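Local atomic coordinates of Non-sulfated chondroitin lyase E66 (Autographa californica nucleopolyhedrovirus, PDB entry 3VSN), a protein that cleaves non-sulfated chondroitin as a lyase of the baculovirus envelope and is essential for oral infection of the insect host. Residues A[137-142]-A[191-195]; A[289-293]-A[304-310]; A[521-525]-A[536-540]. All coordinates share one frame; numbering follows the deposited sequence.

Contact 1: A[137-142]-A[191-195]; sequences WYHFTI and NSMRM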
loop_
_atom_site.group_PDB
_atom_site.type_symbol
_atom_site.label_atom_id
_atom_site.label_comp_id
_atom_site.label_asym_id
_atom_site.label_seq_id
_atom_site.Cartn_x
_atom_site.Cartn_y
_atom_site.Cartn_z
ATOM N N TRP A 137 -2.368 25.142 -13.439
ATOM C CA TRP A 137 -2.414 24.585 -14.789
ATOM C C TRP A 137 -2.968 23.183 -14.844
ATOM O O TRP A 137 -3.369 22.718 -15.915
ATOM C CB TRP A 137 -1.011 24.603 -15.386
ATOM C CG TRP A 137 -0.032 23.780 -14.579
ATOM C CD1 TRP A 137 0.817 24.218 -13.564
ATOM C CD2 TRP A 137 0.196 22.331 -14.667
ATOM N NE1 TRP A 137 1.546 23.174 -13.049
ATOM C CE2 TRP A 137 1.220 22.014 -13.663
ATOM C CE3 TRP A 137 -0.314 21.308 -15.458
ATOM C CZ2 TRP A 137 1.693 20.723 -13.479
ATOM C CZ3 TRP A 137 0.164 20.009 -15.257
ATOM C CH2 TRP A 137 1.145 19.726 -14.292
ATOM N N TYR A 138 -2.988 22.503 -13.695
ATOM C CA TYR A 138 -3.251 21.055 -13.614
ATOM C C TYR A 138 -4.445 20.562 -14.430
ATOM O O TYR A 138 -4.292 19.708 -15.305
ATOM C CB TYR A 138 -3.393 20.603 -12.152
ATOM C CG TYR A 138 -3.382 19.094 -11.960
ATOM C CD1 TYR A 138 -2.181 18.383 -11.950
ATOM C CD2 TYR A 138 -4.570 18.381 -11.781
ATOM C CE1 TYR A 138 -2.159 17.009 -11.769
ATOM C CE2 TYR A 138 -4.560 17.002 -11.599
ATOM C CZ TYR A 138 -3.351 16.322 -11.595
ATOM O OH TYR A 138 -3.321 14.956 -11.416
ATOM N N HIS A 139 -5.625 21.096 -14.139
ATOM C CA HIS A 139 -6.859 20.604 -14.749
ATOM C C HIS A 139 -6.989 20.895 -16.221
ATOM O O HIS A 139 -7.777 20.251 -16.914
ATOM C CB HIS A 139 -8.071 21.083 -13.963
ATOM C CG HIS A 139 -8.228 20.395 -12.631
ATOM N ND1 HIS A 139 -8.188 21.055 -11.462
ATOM C CD2 HIS A 139 -8.411 19.049 -12.318
ATOM C CE1 HIS A 139 -8.348 20.181 -10.450
ATOM N NE2 HIS A 139 -8.482 18.953 -10.977
ATOM N N PHE A 140 -6.197 21.841 -16.717
ATOM C CA PHE A 140 -6.183 22.156 -18.145
ATOM C C PHE A 140 -5.342 21.160 -18.944
ATOM O O PHE A 140 -5.700 20.798 -20.067
ATOM C CB PHE A 140 -5.700 23.593 -18.378
ATOM C CG PHE A 140 -6.547 24.630 -17.696
ATOM C CD1 PHE A 140 -7.774 25.008 -18.233
ATOM C CD2 PHE A 140 -6.128 25.217 -16.506
ATOM C CE1 PHE A 140 -8.566 25.958 -17.598
ATOM C CE2 PHE A 140 -6.911 26.168 -15.869
ATOM C CZ PHE A 140 -8.131 26.538 -16.414
ATOM N N THR A 141 -4.235 20.717 -18.352
ATOM C CA THR A 141 -3.293 19.804 -18.997
ATOM C C THR A 141 -3.639 18.329 -18.754
ATOM O O THR A 141 -3.482 17.485 -19.646
ATOM C CB THR A 141 -1.857 20.087 -18.501
ATOM O OG1 THR A 141 -1.447 21.383 -18.946
ATOM C CG2 THR A 141 -0.875 19.054 -19.012
ATOM N N ILE A 142 -4.107 18.029 -17.545
ATOM C CA ILE A 142 -4.312 16.644 -17.114
ATOM C C ILE A 142 -5.762 16.205 -17.298
ATOM O O ILE A 142 -6.042 15.303 -18.088
ATOM C CB ILE A 142 -3.843 16.422 -15.650
ATOM C CG1 ILE A 142 -2.367 16.822 -15.474
ATOM C CG2 ILE A 142 -4.079 14.982 -15.197
ATOM C CD1 ILE A 142 -1.389 16.118 -16.401
ATOM N N ASN A 191 2.427 13.204 -14.535
ATOM C CA ASN A 191 1.755 14.114 -15.460
ATOM C C ASN A 191 1.796 13.599 -16.897
ATOM O O ASN A 191 0.771 13.556 -17.573
ATOM C CB ASN A 191 2.368 15.518 -15.390
ATOM C CG ASN A 191 2.143 16.204 -14.049
ATOM O OD1 ASN A 191 1.176 15.926 -13.337
ATOM N ND2 ASN A 191 3.040 17.115 -13.703
ATOM N N SER A 192 2.981 13.190 -17.350
ATOM C CA SER A 192 3.164 12.718 -18.724
ATOM C C SER A 192 2.412 11.414 -18.995
ATOM O O SER A 192 1.908 11.204 -20.097
ATOM C CB SER A 192 4.653 12.588 -19.078
ATOM O OG SER A 192 5.226 11.396 -18.564
ATOM N N MET A 193 2.321 10.550 -17.986
ATOM C CA MET A 193 1.575 9.298 -18.128
ATOM C C MET A 193 0.085 9.541 -18.384
ATOM O O MET A 193 -0.531 8.831 -19.178
ATOM C CB MET A 193 1.793 8.386 -16.915
ATOM C CG MET A 193 3.211 7.839 -16.829
ATOM S SD MET A 193 3.420 6.550 -15.586
ATOM C CE MET A 193 3.715 7.530 -14.123
ATOM N N ARG A 194 -0.474 10.550 -17.719
ATOM C CA ARG A 194 -1.857 10.973 -17.943
ATOM C C ARG A 194 -2.034 11.544 -19.349
ATOM O O ARG A 194 -2.926 11.126 -20.084
ATOM C CB ARG A 194 -2.286 12.019 -16.904
ATOM C CG ARG A 194 -2.282 11.541 -15.457
ATOM C CD ARG A 194 -3.396 10.541 -15.157
ATOM N NE ARG A 194 -4.729 11.149 -15.167
ATOM C CZ ARG A 194 -5.260 11.827 -14.152
ATOM N NH1 ARG A 194 -4.574 12.001 -13.029
ATOM N NH2 ARG A 194 -6.479 12.337 -14.259
ATOM N N MET A 195 -1.157 12.480 -19.714
ATOM C CA MET A 195 -1.229 13.215 -20.986
ATOM C C MET A 195 -1.133 12.341 -22.234
ATOM O O MET A 195 -1.810 12.598 -23.229
ATOM C CB MET A 195 -0.125 14.270 -21.041
ATOM C CG MET A 195 -0.272 15.387 -20.025
ATOM S SD MET A 195 1.307 16.185 -19.680
ATOM C CE MET A 195 1.607 17.092 -21.196
HETATM O O HOH W 1 -0.846 13.778 -12.950
#

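Contact 2: A[289-293]-A[304-310]; sequences PEGVV and LYSNVIG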
loop_
_atom_site.group_PDB
_atom_site.type_symbol
_atom_site.label_atom_id
_atom_site.label_comp_id
_atom_site.label_asym_id
_atom_site.label_seq_id
_atom_site.Cartn_x
_atom_site.Cartn_y
_atom_site.Cartn_z
ATOM N N PRO A 289 -7.989 -7.156 -2.183
ATOM C CA PRO A 289 -9.184 -6.855 -2.976
ATOM C C PRO A 289 -10.087 -5.795 -2.337
ATOM O O PRO A 289 -10.708 -5.009 -3.053
ATOM C CB PRO A 289 -9.904 -8.205 -3.046
ATOM C CG PRO A 289 -8.807 -9.210 -2.928
ATOM C CD PRO A 289 -7.851 -8.605 -1.939
ATOM N N GLU A 290 -10.140 -5.767 -1.006
ATOM C CA GLU A 290 -10.980 -4.803 -0.285
ATOM C C GLU A 290 -10.397 -3.387 -0.260
ATOM O O GLU A 290 -11.072 -2.441 0.152
ATOM C CB GLU A 290 -11.269 -5.291 1.145
ATOM C CG GLU A 290 -12.148 -6.539 1.230
ATOM C CD GLU A 290 -11.436 -7.808 0.780
ATOM O OE1 GLU A 290 -10.218 -7.938 1.025
ATOM O OE2 GLU A 290 -12.090 -8.680 0.171
ATOM N N GLY A 291 -9.146 -3.238 -0.691
ATOM C CA GLY A 291 -8.492 -1.928 -0.709
ATOM C C GLY A 291 -7.667 -1.626 0.534
ATOM O O GLY A 291 -7.093 -0.539 0.658
ATOM N N VAL A 292 -7.612 -2.584 1.456
ATOM C CA VAL A 292 -6.786 -2.464 2.658
ATOM C C VAL A 292 -5.307 -2.649 2.302
ATOM O O VAL A 292 -4.939 -3.589 1.584
ATOM C CB VAL A 292 -7.234 -3.448 3.768
ATOM C CG1 VAL A 292 -6.430 -3.239 5.046
ATOM C CG2 VAL A 292 -8.720 -3.265 4.064
ATOM N N VAL A 293 -4.481 -1.721 2.787
ATOM C CA VAL A 293 -3.048 -1.697 2.507
ATOM C C VAL A 293 -2.298 -1.302 3.776
ATOM O O VAL A 293 -2.694 -0.360 4.469
ATOM C CB VAL A 293 -2.685 -0.676 1.398
ATOM C CG1 VAL A 293 -1.218 -0.803 1.008
ATOM C CG2 VAL A 293 -3.559 -0.856 0.165
ATOM N N LEU A 304 -4.793 3.208 5.837
ATOM C CA LEU A 304 -4.767 1.778 5.533
ATOM C C LEU A 304 -5.658 1.415 4.342
ATOM O O LEU A 304 -5.958 0.241 4.125
ATOM C CB LEU A 304 -5.153 0.939 6.765
ATOM C CG LEU A 304 -6.404 1.263 7.599
ATOM C CD1 LEU A 304 -7.700 1.272 6.792
ATOM C CD2 LEU A 304 -6.519 0.288 8.766
ATOM N N TYR A 305 -6.077 2.417 3.574
ATOM C CA TYR A 305 -7.075 2.193 2.533
ATOM C C TYR A 305 -6.817 2.988 1.263
ATOM O O TYR A 305 -6.422 4.151 1.315
ATOM C CB TYR A 305 -8.476 2.502 3.078
ATOM C CG TYR A 305 -9.606 2.329 2.080
ATOM C CD1 TYR A 305 -10.057 1.059 1.716
ATOM C CD2 TYR A 305 -10.233 3.440 1.513
ATOM C CE1 TYR A 305 -11.091 0.898 0.807
ATOM C CE2 TYR A 305 -11.269 3.289 0.604
ATOM C CZ TYR A 305 -11.695 2.019 0.258
ATOM O OH TYR A 305 -12.724 1.866 -0.643
ATOM N N SER A 306 -7.041 2.329 0.130
ATOM C CA SER A 306 -7.086 2.968 -1.178
ATOM C C SER A 306 -8.362 2.500 -1.861
ATOM O O SER A 306 -8.641 1.297 -1.902
ATOM C CB SER A 306 -5.872 2.572 -2.021
ATOM O OG SER A 306 -6.079 2.896 -3.392
ATOM N N ASN A 307 -9.142 3.436 -2.394
ATOM C CA ASN A 307 -10.395 3.061 -3.047
ATOM C C ASN A 307 -10.226 2.531 -4.480
ATOM O O ASN A 307 -11.216 2.234 -5.149
ATOM C CB ASN A 307 -11.447 4.186 -2.959
ATOM C CG ASN A 307 -11.040 5.450 -3.697
ATOM O OD1 ASN A 307 -10.089 5.461 -4.482
ATOM N ND2 ASN A 307 -11.772 6.530 -3.449
ATOM N N VAL A 308 -8.977 2.404 -4.938
ATOM C CA VAL A 308 -8.696 1.844 -6.274
ATOM C C VAL A 308 -7.798 0.594 -6.301
ATOM O O VAL A 308 -7.939 -0.243 -7.196
ATOM C CB VAL A 308 -8.146 2.897 -7.275
ATOM C CG1 VAL A 308 -9.213 3.926 -7.622
ATOM C CG2 VAL A 308 -6.885 3.572 -6.745
ATOM N N ILE A 309 -6.883 0.467 -5.341
ATOM C CA ILE A 309 -5.886 -0.618 -5.377
ATOM C C ILE A 309 -6.515 -2.013 -5.485
ATOM O O ILE A 309 -5.939 -2.909 -6.096
ATOM C CB ILE A 309 -4.879 -0.540 -4.201
ATOM C CG1 ILE A 309 -3.571 -1.264 -4.562
ATOM C CG2 ILE A 309 -5.497 -1.086 -2.918
ATOM C CD1 ILE A 309 -2.394 -0.935 -3.662
ATOM N N GLY A 310 -7.703 -2.182 -4.907
ATOM C CA GLY A 310 -8.408 -3.462 -4.959
ATOM C C GLY A 310 -8.838 -3.854 -6.366
ATOM O O GLY A 310 -9.098 -5.029 -6.637
HETATM O O HOH W 2 -12.023 -5.968 -5.363
#

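Contact 3: A[521-525]-A[536-540]; sequences VPSLT and VEQII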
loop_
_atom_site.group_PDB
_atom_site.type_symbol
_atom_site.label_atom_id
_atom_site.label_comp_id
_atom_site.label_asym_id
_atom_site.label_seq_id
_atom_site.Cartn_x
_atom_site.Cartn_y
_atom_site.Cartn_z
ATOM N N VAL A 521 5.905 -11.623 30.197
ATOM C CA VAL A 521 4.781 -11.230 29.354
ATOM C C VAL A 521 3.700 -10.661 30.263
ATOM O O VAL A 521 3.057 -11.411 31.006
ATOM C CB VAL A 521 4.221 -12.417 28.534
ATOM C CG1 VAL A 521 3.064 -11.966 27.645
ATOM C CG2 VAL A 521 5.313 -13.055 27.689
ATOM N N PRO A 522 3.501 -9.332 30.221
ATOM C CA PRO A 522 2.521 -8.691 31.095
ATOM C C PRO A 522 1.103 -9.140 30.782
ATOM O O PRO A 522 0.832 -9.612 29.675
ATOM C CB PRO A 522 2.676 -7.201 30.763
ATOM C CG PRO A 522 4.055 -7.082 30.199
ATOM C CD PRO A 522 4.232 -8.343 29.409
ATOM N N SER A 523 0.206 -8.988 31.751
ATOM C CA SER A 523 -1.198 -9.284 31.519
ATOM C C SER A 523 -1.825 -8.214 30.621
ATOM O O SER A 523 -1.252 -7.136 30.422
ATOM C CB SER A 523 -1.952 -9.403 32.845
ATOM O OG SER A 523 -2.237 -8.129 33.388
ATOM N N LEU A 524 -2.992 -8.530 30.067
ATOM C CA LEU A 524 -3.755 -7.580 29.269
ATOM C C LEU A 524 -4.563 -6.671 30.181
ATOM O O LEU A 524 -5.263 -7.146 31.077
ATOM C CB LEU A 524 -4.695 -8.317 28.311
ATOM C CG LEU A 524 -4.104 -9.354 27.352
ATOM C CD1 LEU A 524 -5.219 -10.051 26.581
ATOM C CD2 LEU A 524 -3.104 -8.719 26.396
ATOM N N THR A 525 -4.451 -5.366 29.950
ATOM C CA THR A 525 -5.207 -4.374 30.710
ATOM C C THR A 525 -5.844 -3.368 29.758
ATOM O O THR A 525 -5.395 -3.210 28.618
ATOM C CB THR A 525 -4.331 -3.647 31.753
ATOM O OG1 THR A 525 -3.140 -3.158 31.125
ATOM C CG2 THR A 525 -3.958 -4.587 32.900
ATOM N N VAL A 536 -6.563 -2.314 24.559
ATOM C CA VAL A 536 -6.072 -3.419 25.375
ATOM C C VAL A 536 -4.560 -3.372 25.186
ATOM O O VAL A 536 -4.075 -3.329 24.050
ATOM C CB VAL A 536 -6.622 -4.782 24.913
ATOM C CG1 VAL A 536 -6.015 -5.913 25.736
ATOM C CG2 VAL A 536 -8.142 -4.809 25.007
ATOM N N GLU A 537 -3.814 -3.359 26.285
ATOM C CA GLU A 537 -2.364 -3.179 26.200
ATOM C C GLU A 537 -1.610 -4.048 27.201
ATOM O O GLU A 537 -2.190 -4.546 28.165
ATOM C CB GLU A 537 -1.991 -1.696 26.380
ATOM C CG GLU A 537 -2.334 -1.125 27.754
ATOM C CD GLU A 537 -2.132 0.382 27.869
ATOM O OE1 GLU A 537 -1.962 1.064 26.835
ATOM O OE2 GLU A 537 -2.145 0.893 29.012
ATOM N N GLN A 538 -0.319 -4.234 26.945
ATOM C CA GLN A 538 0.582 -4.860 27.902
ATOM C C GLN A 538 1.564 -3.801 28.386
ATOM O O GLN A 538 2.401 -3.309 27.617
ATOM C CB GLN A 538 1.307 -6.061 27.278
ATOM C CG GLN A 538 0.411 -7.286 27.105
ATOM C CD GLN A 538 1.141 -8.505 26.556
ATOM O OE1 GLN A 538 2.360 -8.503 26.406
ATOM N NE2 GLN A 538 0.388 -9.555 26.254
ATOM N N ILE A 539 1.433 -3.436 29.659
ATOM C CA ILE A 539 2.261 -2.392 30.255
ATOM C C ILE A 539 3.656 -2.941 30.565
ATOM O O ILE A 539 3.798 -4.023 31.136
ATOM C CB ILE A 539 1.601 -1.785 31.518
ATOM C CG1 ILE A 539 0.256 -1.129 31.156
ATOM C CG2 ILE A 539 2.525 -0.761 32.172
ATOM C CD1 ILE A 539 -0.663 -0.856 32.333
ATOM N N ILE A 540 4.676 -2.189 30.165
ATOM C CA ILE A 540 6.069 -2.575 30.378
ATOM C C ILE A 540 6.778 -1.520 31.233
ATOM O O ILE A 540 6.627 -0.318 30.998
ATOM C CB ILE A 540 6.809 -2.809 29.036
ATOM C CG1 ILE A 540 6.611 -1.614 28.083
ATOM C CG2 ILE A 540 6.320 -4.102 28.386
ATOM C CD1 ILE A 540 7.460 -1.648 26.824
HETATM O O HOH W 3 -0.770 -4.588 31.211
HETATM O O HOH W 4 -3.782 -0.584 30.707
#

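Contact 1: A[137-142]-A[191-195]
Trp-137 meets the side-chain amide of Asn-191, which sits at the edge of the indole. Asn-191 ND2 lies 3.3 Å from Trp-137 CH2, near the ring plane, and ring and amide planes stand 88° apart. The indole also takes part in a cation-pi contact with Arg-187 on the loop before the second helix. Tyr-138 reaches the same amide through water. Water 1 donates to Asn-191 OD1 at 3.0 Å and to Tyr-138 OH at 3.1 Å. Asn-191 is a catalytic proton acceptor, and its side chain sits about 8 Å from that of the proton donor Tyr-254. Helices 138-154 and 189-205 belong to the alpha/alpha toroid, whose sequence resembles the N-terminal helical domain of polysaccharide lyase family 8. Their short segments here run at 49° to each other. The two branches of Ile-142 do different work. CG2 rests over the centre of the Arg-194 guanidinium, 3.5 Å from CZ. The Arg-194 chain is bent at chi2 and chi3, which folds the flat group back over that methyl. Salt bridges to Glu-146 and Glu-51 hold the guanidinium, and Glu-51 OE1 also hydrogen-bonds Tyr-138 OH. Ile-142 CD1 lies 3.6 Å from Asn-191 O and packs on Met-195 CG at 3.9 Å. Beside it, Thr-141 CG2 touches Met-195 SD at 3.7 Å.

Contact 2: A[289-293]-A[304-310]
Gly-291 and Val-293 pair with Ser-306 and Leu-304 through their backbones. The pairing makes a single beta bridge, Val-292 with Tyr-305, inside the long loop between helix 276-284 and strand 318-322. No regular strand forms. Two hydrogen bonds close the bridge. Ser-306 N donates to Gly-291 O at 2.9 Å. Val-293 N donates to Leu-304 O at 2.8 Å, and this donor stands well above the carbonyl plane, 51° out of it. Both carbonyls also receive CA-H...O contacts, Gly-291 O from Tyr-305 CA and Leu-304 O from Val-292 CA. Another such contact joins Gly-310 CA to Pro-289 O at 3.4 Å, where the two backbones come together again. Both glycines bring a bare CA close to the other chain. Gly-291 has a positive phi of 94°, and its CA makes a CA-H...O contact with Ser-306 O.

The turn after the bridge is an ST motif. Ser-306 OG accepts from Ile-309 N at 3.2 Å, with a weak second bond from Val-308 N. The Ile-309 side chain comes back to residues 291 and 293. Its CG2 touches Val-293 CG2 at 3.6 Å and also meets Gly-291 CA. The Glu-290 carboxylate forms a salt bridge with Arg-371. Its backbone faces the tyrosine. With CG of Tyr-305 opposite its own backbone N (chi1 179°), the ring extends alongside residues 290-291, and Glu-290 O lies in the ring plane at its edge, 3.4 Å from CE1.

Contact 3: A[521-525]-A[536-540]
Thr-525 and Glu-537 form an antiparallel hydrogen-bonded pair. Thr-525 N donates to Glu-537 O at 3.0 Å, in the carbonyl plane. Glu-537 N returns a bond to Thr-525 O at 2.8 Å, nearly in line with the C=O. Before Thr-525, at 521-523, the direct backbone bonds stop and water joins the chains. Water 3 accepts from Ile-539 N at 2.9 Å and donates to Ser-523 O at 2.7 Å. It is also bonded to Thr-525 OG1. That hydroxyl lies between the backbone N and carbonyl carbon (chi1 51°), where it can reach a second water. Water 4 joins it to Glu-537 OE2, to which it donates at 2.8 Å. Glu-537 OE2 also forms salt bridges with Arg-527 and Arg-473, which probably balance its charge.

The pair starts the edge of a four-stranded antiparallel sheet in the beta-sandwich part of the protein. Strand 525-530 is outermost there, and 533-540 lies inside it. The other edge of 533-540 is bonded to strand 472-480, for example by a backbone hydrogen bond between Gln-538 and Val-474.

The extended Gln-538 side chain runs across to Pro-522. The two cross at about a right angle, with Gln-538 CD 3.3 Å from Pro-522 O. Gln-538 NE2 finds its acceptor in Cys-553 O of strand 550-558. Leu-524 CD2 lies beside the same amide. Pro-522 O has a weak bond from Arg-513 NE, Val-521 O accepts from Arg-513 NH1, and Leu-524 O from Arg-494 NH1. Leu-524 CB makes an apolar contact with Val-536 CG1 at 3.8 Å. Pro-522 CG sits 3.2 Å from Ile-539 O, which is hydrogen-bonded to a glycerol, probably from the crystallisation liquor.

How the contacts relate
The three contacts follow one another along the chain and do not touch. Contact 1 lies in the helical toroid and carries the catalytic Asn-191. Contact 2 is nearer the middle of the molecule, its centre about 25 Å from that of contact 1, with about 11 Å between nearest atoms. The side chain of its Ile-309 is about 12 Å from that of the proton donor Tyr-254. Helix 253-258 links their surroundings, touching Met-193 in contact 1 and Ser-306 and Val-308 in contact 2. Contact 3 belongs to the beta-sandwich, away from the catalytic residues. Its centre is about 31 Å from that of contact 2. Contacts 1 and 3 lie on opposite sides of the chain's centre, about 52 Å apart between centres.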